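PDB 5IXC: cytosolic phospholipase A2 delta from Homo sapiens, which hydrolyses glycerophospholipids selectively at the sn-2 position in a calcium-dependent manner, with a preference for linoleic acid there. Local coordinates for residues A336-S341 with S365-T370; E394-S399 with S773-K778; T427-W432 with E528-N533; P502-G507 with I519-I524. All coordinates share one frame; numbering follows the deposited sequence.

Contact 1: residues A336-S341 with S365-T370. With 7FA (methyl (R)-(6Z,9Z,12Z)-octadeca-6,9,12-trien-1-ylphosphonofluoridate), chain C.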
# COMPACT_ATOMS: atom_id res chain seq x y z
N ALA A 336 10.70 16.58 -8.04
CA ALA A 336 10.92 17.14 -9.37
C ALA A 336 12.28 16.76 -9.93
O ALA A 336 12.40 16.57 -11.13
CB ALA A 336 10.78 18.66 -9.34
N ARG A 337 13.28 16.67 -9.06
CA ARG A 337 14.65 16.29 -9.46
C ARG A 337 14.68 14.88 -10.08
O ARG A 337 15.27 14.67 -11.14
CB ARG A 337 15.62 16.37 -8.27
CG ARG A 337 16.90 15.57 -8.45
CD ARG A 337 17.86 15.62 -7.27
NE ARG A 337 17.22 16.12 -6.05
CZ ARG A 337 16.94 15.42 -4.96
NH1 ARG A 337 17.25 14.15 -4.81
NH2 ARG A 337 16.35 16.05 -3.97
N ALA A 338 14.02 13.94 -9.43
CA ALA A 338 13.91 12.59 -9.97
C ALA A 338 13.16 12.60 -11.30
O ALA A 338 13.56 11.93 -12.25
CB ALA A 338 13.21 11.68 -8.98
N MET A 339 12.06 13.35 -11.35
CA MET A 339 11.20 13.39 -12.53
C MET A 339 12.00 13.79 -13.75
O MET A 339 11.95 13.12 -14.77
CB MET A 339 10.04 14.38 -12.37
CG MET A 339 9.12 14.48 -13.59
SD MET A 339 7.73 15.61 -13.36
CE MET A 339 8.58 17.18 -13.19
N THR A 340 12.73 14.89 -13.63
CA THR A 340 13.40 15.46 -14.80
C THR A 340 14.62 14.58 -15.11
O THR A 340 14.82 14.22 -16.26
CB THR A 340 13.77 16.97 -14.69
OG1 THR A 340 15.16 17.15 -14.37
CG2 THR A 340 12.91 17.72 -13.70
N SER A 341 15.40 14.23 -14.10
CA SER A 341 16.60 13.42 -14.33
C SER A 341 16.25 12.09 -15.01
O SER A 341 17.01 11.58 -15.83
CB SER A 341 17.34 13.17 -13.02
OG SER A 341 18.53 12.42 -13.23
N SER A 365 7.86 7.44 -5.84
CA SER A 365 7.61 8.88 -5.63
C SER A 365 7.78 9.77 -6.89
O SER A 365 7.04 9.60 -7.86
CB SER A 365 8.42 9.40 -4.43
OG SER A 365 7.84 10.62 -3.98
N GLY A 366 8.72 10.71 -6.89
CA GLY A 366 8.90 11.61 -8.03
C GLY A 366 9.08 10.91 -9.38
O GLY A 366 8.61 11.41 -10.40
N SER A 367 9.75 9.77 -9.37
CA SER A 367 9.92 8.94 -10.57
C SER A 367 8.61 8.53 -11.22
O SER A 367 8.54 8.35 -12.44
CB SER A 367 10.69 7.67 -10.25
OG SER A 367 12.06 7.94 -10.20
N THR A 368 7.58 8.33 -10.40
CA THR A 368 6.29 7.88 -10.91
C THR A 368 5.59 8.99 -11.69
O THR A 368 4.71 8.70 -12.51
CB THR A 368 5.35 7.42 -9.79
OG1 THR A 368 5.00 8.54 -8.95
CG2 THR A 368 5.99 6.28 -8.98
N TRP A 369 5.97 10.24 -11.42
CA TRP A 369 5.41 11.38 -12.15
C TRP A 369 5.81 11.30 -13.62
O TRP A 369 4.97 11.42 -14.51
CB TRP A 369 5.89 12.70 -11.57
CG TRP A 369 5.57 12.87 -10.12
CD1 TRP A 369 4.76 12.06 -9.35
CD2 TRP A 369 6.00 13.93 -9.27
NE1 TRP A 369 4.70 12.56 -8.07
CE2 TRP A 369 5.45 13.70 -8.00
CE3 TRP A 369 6.83 15.04 -9.45
CZ2 TRP A 369 5.68 14.56 -6.93
CZ3 TRP A 369 7.06 15.88 -8.40
CH2 TRP A 369 6.49 15.63 -7.14
N THR A 370 7.10 11.06 -13.85
CA THR A 370 7.62 10.76 -15.19
C THR A 370 6.90 9.56 -15.80
O THR A 370 6.53 9.58 -16.96
CB THR A 370 9.13 10.45 -15.12
OG1 THR A 370 9.82 11.56 -14.55
CG2 THR A 370 9.70 10.16 -16.49
C1 7FA C . 7.64 13.35 -3.54
P1 7FA C . 8.66 11.86 -3.38
C2 7FA C . 8.38 14.63 -3.17
O2 7FA C . 8.75 11.48 -1.83
C3 7FA C . 7.34 15.73 -3.17
C4 7FA C . 7.86 17.14 -2.87
C5 7FA C . 6.70 18.08 -3.18
C6 7FA C . 6.84 19.51 -2.72
C7 7FA C . 5.70 20.14 -2.40
C8 7FA C . 5.65 21.57 -1.93
C9 7FA C . 4.20 22.00 -2.00
CM 7FA C . 10.01 11.34 -1.19
C10 7FA C . 3.37 21.74 -0.99
C11 7FA C . 1.92 22.15 -1.08
C12 7FA C . 1.39 22.70 0.22
C13 7FA C . 0.40 22.08 0.86
C14 7FA C . -0.12 22.65 2.16
C15 7FA C . 0.81 22.34 3.33
C16 7FA C . 0.68 23.38 4.44
C17 7FA C . -0.69 23.32 5.11
C18 7FA C . -0.69 24.05 6.44
O1 7FA C . 9.98 11.99 -4.01
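Thr-370 OG1 donates a hydrogen bond to Met-339 O (2.6 Å, C=O...donor angle 107°), the one such bond between the segments, and so joins helix 335-351 to helix 366-374, the helix that follows the nucleophile elbow of this patatin-like hydrolase. At the elbow itself, where strand 360-364 turns into the second helix, the nucleophile Ser-365 is joined covalently through OG to P1 of the inhibitor 7FA. Thr-370 OG1 is set toward its acceptor because it lies opposite the carbonyl carbon of its own residue, beside the backbone N (chi1 -58°). A valine in its place would probably cost the Met-339 carbonyl this donor and leave the second helix tied to the first by packing alone at this point.

The apolar contacts centre on Trp-369 and on Ala-338. Met-339, extended through CG and SD, puts its sulfur at the edge of the indole, a Met-aromatic contact 5.4 Å from SD to the centroid of the Trp-369 six-membered ring and 84° off its normal; the two side chains cross at about a right angle. Gly-366 CA lies over the centre of one indole face, 3.9 Å above the plane. With Gly-366 and Ala-338 at the crossing the helix axes approach to 7.2 Å, Ala-338 CB lying 4.0 Å from Ser-367 N.

Polar ends are met outside the pair: Ser-367 OG bonds Thr-332 O, and Trp-369 NE1 bonds Ser-532 OG. Gly-334 N and Gly-335 N bond the inhibitor, consistent with an oxyanion hole, while Gly-366 N gives 7FA O1 a weak bond of 3.4 Å.

Contact 2: residues E394-S399 with S773-K778. With 7FA (methyl (R)-(6Z,9Z,12Z)-octadeca-6,9,12-trien-1-ylphosphonofluoridate), chain C.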
# COMPACT_ATOMS: atom_id res chain seq x y z
N GLU A 394 7.98 22.87 -19.38
CA GLU A 394 7.12 24.05 -19.45
C GLU A 394 6.24 24.17 -18.22
O GLU A 394 6.13 25.24 -17.62
CB GLU A 394 6.29 24.06 -20.73
CG GLU A 394 7.01 24.71 -21.91
CD GLU A 394 6.40 24.38 -23.27
OE1 GLU A 394 5.19 24.08 -23.35
OE2 GLU A 394 7.15 24.41 -24.27
N HIS A 395 5.63 23.06 -17.85
CA HIS A 395 4.82 23.01 -16.64
C HIS A 395 5.65 23.23 -15.39
O HIS A 395 5.21 23.88 -14.46
CB HIS A 395 4.06 21.71 -16.56
CG HIS A 395 2.92 21.64 -17.52
ND1 HIS A 395 3.02 21.02 -18.75
CD2 HIS A 395 1.67 22.13 -17.45
CE1 HIS A 395 1.87 21.12 -19.38
NE2 HIS A 395 1.03 21.79 -18.61
N LEU A 396 6.88 22.74 -15.38
CA LEU A 396 7.76 22.94 -14.23
C LEU A 396 8.24 24.39 -14.09
O LEU A 396 8.46 24.86 -12.98
CB LEU A 396 8.95 21.97 -14.29
CG LEU A 396 9.63 21.58 -12.97
CD1 LEU A 396 8.65 21.29 -11.84
CD2 LEU A 396 10.52 20.36 -13.21
N ALA A 397 8.41 25.09 -15.21
CA ALA A 397 8.84 26.50 -15.21
C ALA A 397 7.71 27.46 -14.86
O ALA A 397 7.94 28.52 -14.29
CB ALA A 397 9.45 26.89 -16.55
N LYS A 398 6.49 27.08 -15.22
CA LYS A 398 5.28 27.82 -14.86
C LYS A 398 5.24 28.02 -13.35
O LYS A 398 5.44 27.08 -12.60
CB LYS A 398 4.05 27.03 -15.35
CG LYS A 398 2.68 27.55 -14.93
CD LYS A 398 1.59 26.57 -15.36
CE LYS A 398 0.32 26.66 -14.51
NZ LYS A 398 -0.52 27.83 -14.88
N SER A 399 5.00 29.25 -12.91
CA SER A 399 4.99 29.55 -11.48
C SER A 399 3.76 28.94 -10.80
O SER A 399 2.72 28.80 -11.43
CB SER A 399 5.03 31.07 -11.22
OG SER A 399 3.78 31.56 -10.77
N SER A 773 12.06 20.13 -1.94
CA SER A 773 10.92 21.07 -1.80
C SER A 773 10.52 21.74 -3.10
O SER A 773 9.35 22.06 -3.30
CB SER A 773 11.25 22.20 -0.82
OG SER A 773 11.26 21.76 0.51
N ASN A 774 11.51 22.00 -3.95
CA ASN A 774 11.31 22.91 -5.06
C ASN A 774 10.48 22.30 -6.19
O ASN A 774 10.80 21.24 -6.73
CB ASN A 774 12.63 23.45 -5.58
CG ASN A 774 12.45 24.62 -6.54
OD1 ASN A 774 11.38 25.21 -6.62
ND2 ASN A 774 13.51 24.95 -7.29
N MET A 775 9.41 23.00 -6.55
CA MET A 775 8.53 22.54 -7.62
C MET A 775 8.42 23.55 -8.76
O MET A 775 7.56 23.41 -9.62
CB MET A 775 7.15 22.22 -7.07
CG MET A 775 7.12 20.96 -6.23
SD MET A 775 6.58 19.44 -7.05
CE MET A 775 6.93 19.72 -8.79
N THR A 776 9.32 24.53 -8.78
CA THR A 776 9.44 25.46 -9.91
C THR A 776 10.89 25.49 -10.38
O THR A 776 11.78 25.92 -9.64
CB THR A 776 9.02 26.91 -9.55
OG1 THR A 776 9.89 27.43 -8.54
CG2 THR A 776 7.61 26.94 -9.02
N TYR A 777 11.12 25.03 -11.61
CA TYR A 777 12.45 25.05 -12.23
C TYR A 777 12.48 26.03 -13.40
O TYR A 777 11.70 25.89 -14.35
CB TYR A 777 12.83 23.66 -12.78
CG TYR A 777 13.26 22.57 -11.80
CD1 TYR A 777 13.91 21.44 -12.27
CD2 TYR A 777 13.01 22.65 -10.43
CE1 TYR A 777 14.30 20.42 -11.42
CE2 TYR A 777 13.40 21.63 -9.58
CZ TYR A 777 14.04 20.52 -10.08
OH TYR A 777 14.44 19.49 -9.28
N LYS A 778 13.40 26.98 -13.36
CA LYS A 778 13.72 27.79 -14.55
C LYS A 778 14.15 26.83 -15.67
O LYS A 778 14.88 25.87 -15.43
CB LYS A 778 14.84 28.79 -14.25
CG LYS A 778 14.39 29.95 -13.37
CD LYS A 778 15.48 30.41 -12.40
CE LYS A 778 16.76 30.81 -13.12
NZ LYS A 778 17.71 31.54 -12.23
C1 7FA C . 7.64 13.35 -3.54
P1 7FA C . 8.66 11.86 -3.38
C2 7FA C . 8.38 14.63 -3.17
O2 7FA C . 8.75 11.48 -1.83
C3 7FA C . 7.34 15.73 -3.17
C4 7FA C . 7.86 17.14 -2.87
C5 7FA C . 6.70 18.08 -3.18
C6 7FA C . 6.84 19.51 -2.72
C7 7FA C . 5.70 20.14 -2.40
C8 7FA C . 5.65 21.57 -1.93
C9 7FA C . 4.20 22.00 -2.00
CM 7FA C . 10.01 11.34 -1.19
C10 7FA C . 3.37 21.74 -0.99
C11 7FA C . 1.92 22.15 -1.08
C12 7FA C . 1.39 22.70 0.22
C13 7FA C . 0.40 22.08 0.86
C14 7FA C . -0.12 22.65 2.16
C15 7FA C . 0.81 22.34 3.33
C16 7FA C . 0.68 23.38 4.44
C17 7FA C . -0.69 23.32 5.11
C18 7FA C . -0.69 24.05 6.44
O1 7FA C . 9.98 11.99 -4.01
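Leu-396, in the last turn of helix 386-397, meets three consecutive residues of 773-778 with its side chain and carbonyl. With CG anti to the backbone N (chi1 -154°), the side chain lies along Tyr-777, and chi2 of 42° turns CD1 to Met-775 and CD2 to the ring. CD1 abuts the carbonyl of Met-775 and lies 3.8 Å from Met-775 CE; CD2 sits over the face of the Tyr-777 ring, 4.0 Å from its centroid, in a CH-pi contact with the side chains alongside one another and pointing the same way. The Leu-396 O atom accepts from Tyr-777 N at 3.0 Å, the donor standing 53° out of the carbonyl plane, and the same oxygen receives a CA-H...O contact from Thr-776.

The facing loop keeps its shape through an Asx turn: Asn-774 OD1 accepts from Thr-776 N at 3.1 Å and also from Thr-776 OG1, on a lone pair. The turn lies shortly before helix 779-794, whose N-cap is Lys-778, and borders the acyl-chain path, where Met-775 CG approaches 7FA C6 to 3.8 Å.

Ala-397 adds a bent CA-H...O contact to Tyr-777 O. Beyond the helix, Lys-398 and Ser-399 brush Thr-776 CG2, with Lys-398 O at 4.2 Å from that methyl.

Contact 3: residues T427-W432 with E528-N533; sequences TFVDLW and EAIWSN. With 7FA (methyl (R)-(6Z,9Z,12Z)-octadeca-6,9,12-trien-1-ylphosphonofluoridate), chain C.
Trp-432 turns the edge of its indole toward the carbonyl of Ala-529: Ala-529 O lies in the ring plane, 3.6 Å from Trp-432 CD1. Here the start of helix 428-440 packs against the end of helix 524-531 in the patatin-like catalytic domain, and Phe-428, Trp-432 and Ser-532 line the pocket of the inhibitor. The far corner of the same indole reaches the bound lipid, with Trp-432 CH2 3.9 Å from 7FA C5. Further along the chain of the inhibitor, the Phe-428 ring presents its edge, CZ in front, to 7FA C14. Phe-535 stacks on Phe-428 and meets Trp-432 edge-to-face. On the opposite helix, Trp-531 carries the backbone N of Glu-528 over one face, offset toward the rim, and its ring stacks with Tyr-466.

With CG anti to the backbone N (chi1 173°), the Trp-432 ring reaches the helix end of the partner, where NE1 makes a weak bond to Ser-532 O at 3.4 Å, bent to 138° at the hydrogen. That same carbonyl oxygen lies 3.6 Å from 7FA C1, close to the reacted phosphonate.

Away from the lipid the packing is apolar. Ala-529 CB touches both Trp-432 CD1 and Val-429 CG2, 3.7 Å from the latter. Val-429 CG1 approaches Ile-530 CD1, and its other methyl, CG2, lies 4.1 Å from Asn-533 CB.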
# COMPACT_ATOMS: atom_id res chain seq x y z
N THR A 427 -9.25 12.76 2.84
CA THR A 427 -7.99 12.86 3.54
C THR A 427 -7.18 13.94 2.87
O THR A 427 -7.47 14.33 1.74
CB THR A 427 -7.23 11.52 3.49
OG1 THR A 427 -7.15 11.08 2.13
CG2 THR A 427 -7.95 10.46 4.28
N PHE A 428 -6.16 14.42 3.57
CA PHE A 428 -5.21 15.36 2.98
C PHE A 428 -4.64 14.83 1.66
O PHE A 428 -4.44 15.58 0.71
CB PHE A 428 -4.05 15.62 3.94
CG PHE A 428 -3.34 16.93 3.72
CD1 PHE A 428 -2.61 17.49 4.73
CD2 PHE A 428 -3.41 17.62 2.51
CE1 PHE A 428 -1.94 18.70 4.56
CE2 PHE A 428 -2.74 18.83 2.33
CZ PHE A 428 -2.01 19.37 3.36
N VAL A 429 -4.41 13.52 1.57
CA VAL A 429 -3.79 12.96 0.37
C VAL A 429 -4.64 13.24 -0.88
O VAL A 429 -4.10 13.44 -1.97
CB VAL A 429 -3.43 11.47 0.54
CG1 VAL A 429 -4.64 10.58 0.31
CG2 VAL A 429 -2.32 11.08 -0.41
N ASP A 430 -5.95 13.29 -0.72
CA ASP A 430 -6.86 13.60 -1.84
C ASP A 430 -6.79 15.08 -2.26
O ASP A 430 -6.92 15.42 -3.45
CB ASP A 430 -8.30 13.21 -1.51
CG ASP A 430 -8.43 11.72 -1.18
OD1 ASP A 430 -7.82 11.26 -0.20
OD2 ASP A 430 -9.17 11.02 -1.91
N LEU A 431 -6.56 15.97 -1.30
CA LEU A 431 -6.22 17.35 -1.61
C LEU A 431 -4.87 17.44 -2.32
O LEU A 431 -4.74 18.08 -3.36
CB LEU A 431 -6.20 18.22 -0.36
CG LEU A 431 -5.82 19.70 -0.57
CD1 LEU A 431 -6.69 20.38 -1.61
CD2 LEU A 431 -5.89 20.45 0.75
N TRP A 432 -3.86 16.77 -1.75
CA TRP A 432 -2.53 16.68 -2.36
C TRP A 432 -2.60 16.20 -3.81
O TRP A 432 -1.85 16.67 -4.66
CB TRP A 432 -1.63 15.75 -1.53
CG TRP A 432 -0.29 15.42 -2.12
CD1 TRP A 432 0.25 14.19 -2.25
CD2 TRP A 432 0.68 16.34 -2.65
NE1 TRP A 432 1.50 14.27 -2.80
CE2 TRP A 432 1.78 15.58 -3.07
CE3 TRP A 432 0.71 17.72 -2.82
CZ2 TRP A 432 2.91 16.16 -3.65
CZ3 TRP A 432 1.84 18.30 -3.39
CH2 TRP A 432 2.92 17.52 -3.80
N GLU A 528 -1.14 8.93 -7.75
CA GLU A 528 0.13 9.67 -7.67
C GLU A 528 0.32 10.31 -6.31
O GLU A 528 1.42 10.36 -5.81
CB GLU A 528 0.20 10.75 -8.74
CG GLU A 528 0.47 10.21 -10.13
CD GLU A 528 0.42 11.29 -11.20
OE1 GLU A 528 -0.70 11.63 -11.65
OE2 GLU A 528 1.48 11.81 -11.58
N ALA A 529 -0.77 10.78 -5.72
CA ALA A 529 -0.70 11.36 -4.39
C ALA A 529 -0.32 10.31 -3.35
O ALA A 529 0.45 10.60 -2.43
CB ALA A 529 -2.01 12.01 -4.02
N ILE A 530 -0.86 9.10 -3.50
CA ILE A 530 -0.48 7.99 -2.63
C ILE A 530 1.03 7.79 -2.74
O ILE A 530 1.74 7.79 -1.74
CB ILE A 530 -1.15 6.64 -2.97
CG1 ILE A 530 -2.68 6.75 -3.10
CG2 ILE A 530 -0.79 5.60 -1.92
CD1 ILE A 530 -3.39 7.22 -1.86
N TRP A 531 1.49 7.64 -3.98
CA TRP A 531 2.87 7.31 -4.30
C TRP A 531 3.87 8.37 -3.89
O TRP A 531 4.99 8.04 -3.55
CB TRP A 531 3.03 7.11 -5.80
CG TRP A 531 2.14 6.11 -6.38
CD1 TRP A 531 1.56 5.06 -5.73
CD2 TRP A 531 1.72 6.02 -7.73
NE1 TRP A 531 0.78 4.33 -6.60
CE2 TRP A 531 0.87 4.90 -7.84
CE3 TRP A 531 1.98 6.78 -8.88
CZ2 TRP A 531 0.28 4.53 -9.05
CZ3 TRP A 531 1.39 6.41 -10.07
CH2 TRP A 531 0.55 5.30 -10.14
N SER A 532 3.48 9.63 -3.96
CA SER A 532 4.39 10.73 -3.62
C SER A 532 3.97 11.46 -2.37
O SER A 532 4.38 12.60 -2.14
CB SER A 532 4.52 11.72 -4.77
OG SER A 532 3.59 11.44 -5.77
N ASN A 533 3.15 10.82 -1.55
CA ASN A 533 2.63 11.50 -0.39
C ASN A 533 3.76 11.95 0.51
O ASN A 533 4.71 11.23 0.76
CB ASN A 533 1.69 10.61 0.40
CG ASN A 533 1.27 11.24 1.70
OD1 ASN A 533 0.99 12.44 1.76
ND2 ASN A 533 1.22 10.44 2.76
C1 7FA C . 7.64 13.35 -3.54
P1 7FA C . 8.66 11.86 -3.38
C2 7FA C . 8.38 14.63 -3.17
O2 7FA C . 8.75 11.48 -1.83
C3 7FA C . 7.34 15.73 -3.17
C4 7FA C . 7.86 17.14 -2.87
C5 7FA C . 6.70 18.08 -3.18
C6 7FA C . 6.84 19.51 -2.72
C7 7FA C . 5.70 20.14 -2.40
C8 7FA C . 5.65 21.57 -1.93
C9 7FA C . 4.20 22.00 -2.00
CM 7FA C . 10.01 11.34 -1.19
C10 7FA C . 3.37 21.74 -0.99
C11 7FA C . 1.92 22.15 -1.08
C12 7FA C . 1.39 22.70 0.22
C13 7FA C . 0.40 22.08 0.86
C14 7FA C . -0.12 22.65 2.16
C15 7FA C . 0.81 22.34 3.33
C16 7FA C . 0.68 23.38 4.44
C17 7FA C . -0.69 23.32 5.11
C18 7FA C . -0.69 24.05 6.44
O1 7FA C . 9.98 11.99 -4.01

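Contact 4: residues P502-G507 with I519-I524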
# COMPACT_ATOMS: atom_id res chain seq x y z
N PRO A 502 -7.26 -6.13 -9.50
CA PRO A 502 -7.04 -5.30 -10.68
C PRO A 502 -7.32 -3.83 -10.33
O PRO A 502 -8.19 -3.56 -9.49
CB PRO A 502 -8.08 -5.84 -11.66
CG PRO A 502 -9.18 -6.33 -10.80
CD PRO A 502 -8.51 -6.90 -9.59
N PRO A 503 -6.59 -2.90 -10.95
CA PRO A 503 -6.56 -1.49 -10.55
C PRO A 503 -7.89 -0.75 -10.61
O PRO A 503 -8.08 0.21 -9.87
CB PRO A 503 -5.56 -0.87 -11.53
CG PRO A 503 -5.44 -1.83 -12.66
CD PRO A 503 -5.70 -3.18 -12.08
N GLU A 504 -8.79 -1.20 -11.49
CA GLU A 504 -10.20 -0.72 -11.50
C GLU A 504 -10.79 -0.78 -10.10
O GLU A 504 -11.43 0.17 -9.63
CB GLU A 504 -11.11 -1.58 -12.39
CG GLU A 504 -10.67 -1.79 -13.82
CD GLU A 504 -9.76 -2.98 -13.95
OE1 GLU A 504 -8.60 -2.88 -13.50
OE2 GLU A 504 -10.19 -4.01 -14.51
N LEU A 505 -10.58 -1.92 -9.43
CA LEU A 505 -11.18 -2.17 -8.12
C LEU A 505 -10.42 -1.54 -6.95
O LEU A 505 -10.94 -1.51 -5.83
CB LEU A 505 -11.35 -3.67 -7.90
CG LEU A 505 -12.18 -4.40 -8.96
CD1 LEU A 505 -12.31 -5.87 -8.63
CD2 LEU A 505 -13.57 -3.79 -9.10
N PHE A 506 -9.22 -1.04 -7.19
CA PHE A 506 -8.49 -0.36 -6.13
C PHE A 506 -9.26 0.88 -5.68
O PHE A 506 -9.55 1.76 -6.47
CB PHE A 506 -7.07 0.03 -6.54
CG PHE A 506 -6.31 0.70 -5.44
CD1 PHE A 506 -5.68 -0.05 -4.47
CD2 PHE A 506 -6.28 2.09 -5.34
CE1 PHE A 506 -5.00 0.56 -3.43
CE2 PHE A 506 -5.61 2.71 -4.29
CZ PHE A 506 -4.97 1.95 -3.33
N GLY A 507 -9.58 0.92 -4.39
CA GLY A 507 -10.41 1.99 -3.83
C GLY A 507 -11.83 1.55 -3.52
O GLY A 507 -12.52 2.16 -2.70
N ILE A 519 -16.69 1.00 -6.43
CA ILE A 519 -16.49 2.45 -6.58
C ILE A 519 -15.81 2.69 -7.94
O ILE A 519 -15.05 1.85 -8.41
CB ILE A 519 -15.64 3.02 -5.43
CG1 ILE A 519 -16.23 2.65 -4.07
CG2 ILE A 519 -15.49 4.54 -5.51
CD1 ILE A 519 -17.68 3.06 -3.88
N PRO A 520 -16.10 3.83 -8.60
CA PRO A 520 -15.45 4.00 -9.90
C PRO A 520 -13.96 4.25 -9.76
O PRO A 520 -13.55 5.00 -8.87
CB PRO A 520 -16.15 5.25 -10.49
CG PRO A 520 -17.35 5.49 -9.65
CD PRO A 520 -17.02 4.94 -8.29
N GLU A 521 -13.17 3.64 -10.63
CA GLU A 521 -11.73 3.83 -10.63
C GLU A 521 -11.38 5.30 -10.69
O GLU A 521 -11.88 6.02 -11.55
CB GLU A 521 -11.10 3.11 -11.81
CG GLU A 521 -9.59 3.26 -11.88
CD GLU A 521 -8.98 2.61 -13.10
OE1 GLU A 521 -9.73 2.36 -14.07
OE2 GLU A 521 -7.76 2.36 -13.08
N PRO A 522 -10.48 5.77 -9.80
CA PRO A 522 -10.18 7.19 -9.78
C PRO A 522 -9.17 7.64 -10.84
O PRO A 522 -8.50 6.83 -11.48
CB PRO A 522 -9.59 7.39 -8.38
CG PRO A 522 -8.92 6.10 -8.08
CD PRO A 522 -9.72 5.02 -8.77
N ARG A 523 -9.11 8.95 -11.00
CA ARG A 523 -8.18 9.65 -11.88
C ARG A 523 -6.75 9.42 -11.37
O ARG A 523 -6.53 9.41 -10.16
CB ARG A 523 -8.55 11.14 -11.85
CG ARG A 523 -8.14 11.95 -13.06
CD ARG A 523 -9.00 13.21 -13.19
NE ARG A 523 -8.65 14.26 -12.23
CZ ARG A 523 -9.44 14.69 -11.25
NH1 ARG A 523 -10.64 14.16 -11.05
NH2 ARG A 523 -9.02 15.67 -10.45
N ILE A 524 -5.79 9.24 -12.27
CA ILE A 524 -4.44 8.79 -11.85
C ILE A 524 -3.71 9.74 -10.88
O ILE A 524 -2.86 9.30 -10.11
CB ILE A 524 -3.51 8.44 -13.03
CG1 ILE A 524 -2.40 7.50 -12.54
CG2 ILE A 524 -2.95 9.70 -13.67
CD1 ILE A 524 -1.59 6.84 -13.63
O HOH W 1 -6.90 2.83 -10.42
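Glu-521 lies along the backbone of Pro-503 and Glu-504 and makes the largest part of its segment's contact. Its CB, directed at the other segment, sits 3.7 Å from Glu-504 O. From there CG stands opposite the backbone N (chi1 -180°) and the chain runs out fully extended, taking CG to 4.0 Å from Pro-503 O and CD to 3.9 Å from Glu-504 CA. The carboxylate then divides its work. OE1 lies against Glu-504 CA and bonds Ser-450 OG outside the pair, whereas OE2 accepts from a water at 2.8 Å that also donates to Pro-503 O at 2.9 Å. This water bridge stands in for direct hydrogen bonds, of which the two segments have none. A leucine at this position would probably leave the Ser-450 hydroxyl without its partner and the water held by the Pro-503 carbonyl alone, so that the bridge between the loops is lost.

Glu-504 OE1 is 5.3 Å from Glu-521 OE2, a proximity of like charges probably eased by the salt bridge from Glu-504 to Arg-453. Elsewhere the loops touch lightly: Pro-522 CD rests 4.0 Å from Phe-506 O, and Ile-519 CG1 lies at the same distance from Gly-507 O.

This is plain loop-loop packing within the catalytic domain, away from the active site, closing a short excursion of strands 509-511 and 514-517. Phe-506 meets Phe-487 of strand 483-487 edge-to-face and touches Val-492 of strand 492-494; Arg-523, further along, makes salt bridges to Glu-415 of helix 406-421 and Glu-437 of helix 428-440, just before helix 524-531 begins.

From the N terminus, contact 1 comes first, closing a short loop that takes in strand 360-364 and joins the helices on either side of it. Contact 2 opens only afterwards, at the end of helix 386-397, and its partner lies 374 residues on, in the loop that leads into helix 779-794. Within that long loop contact 3 ties helix 428-440 to helix 524-531, and within contact 3 lies contact 4, which closes the small excursion between Gly-507 and Ile-519. Contacts 2, 3 and 4 are thus nested in turn, and none cross. Contacts 1, 2 and 3 all touch 7FA; contact 4 does not, and its segments adjoin those of contact 3 in sequence, with centres about 15 Å apart.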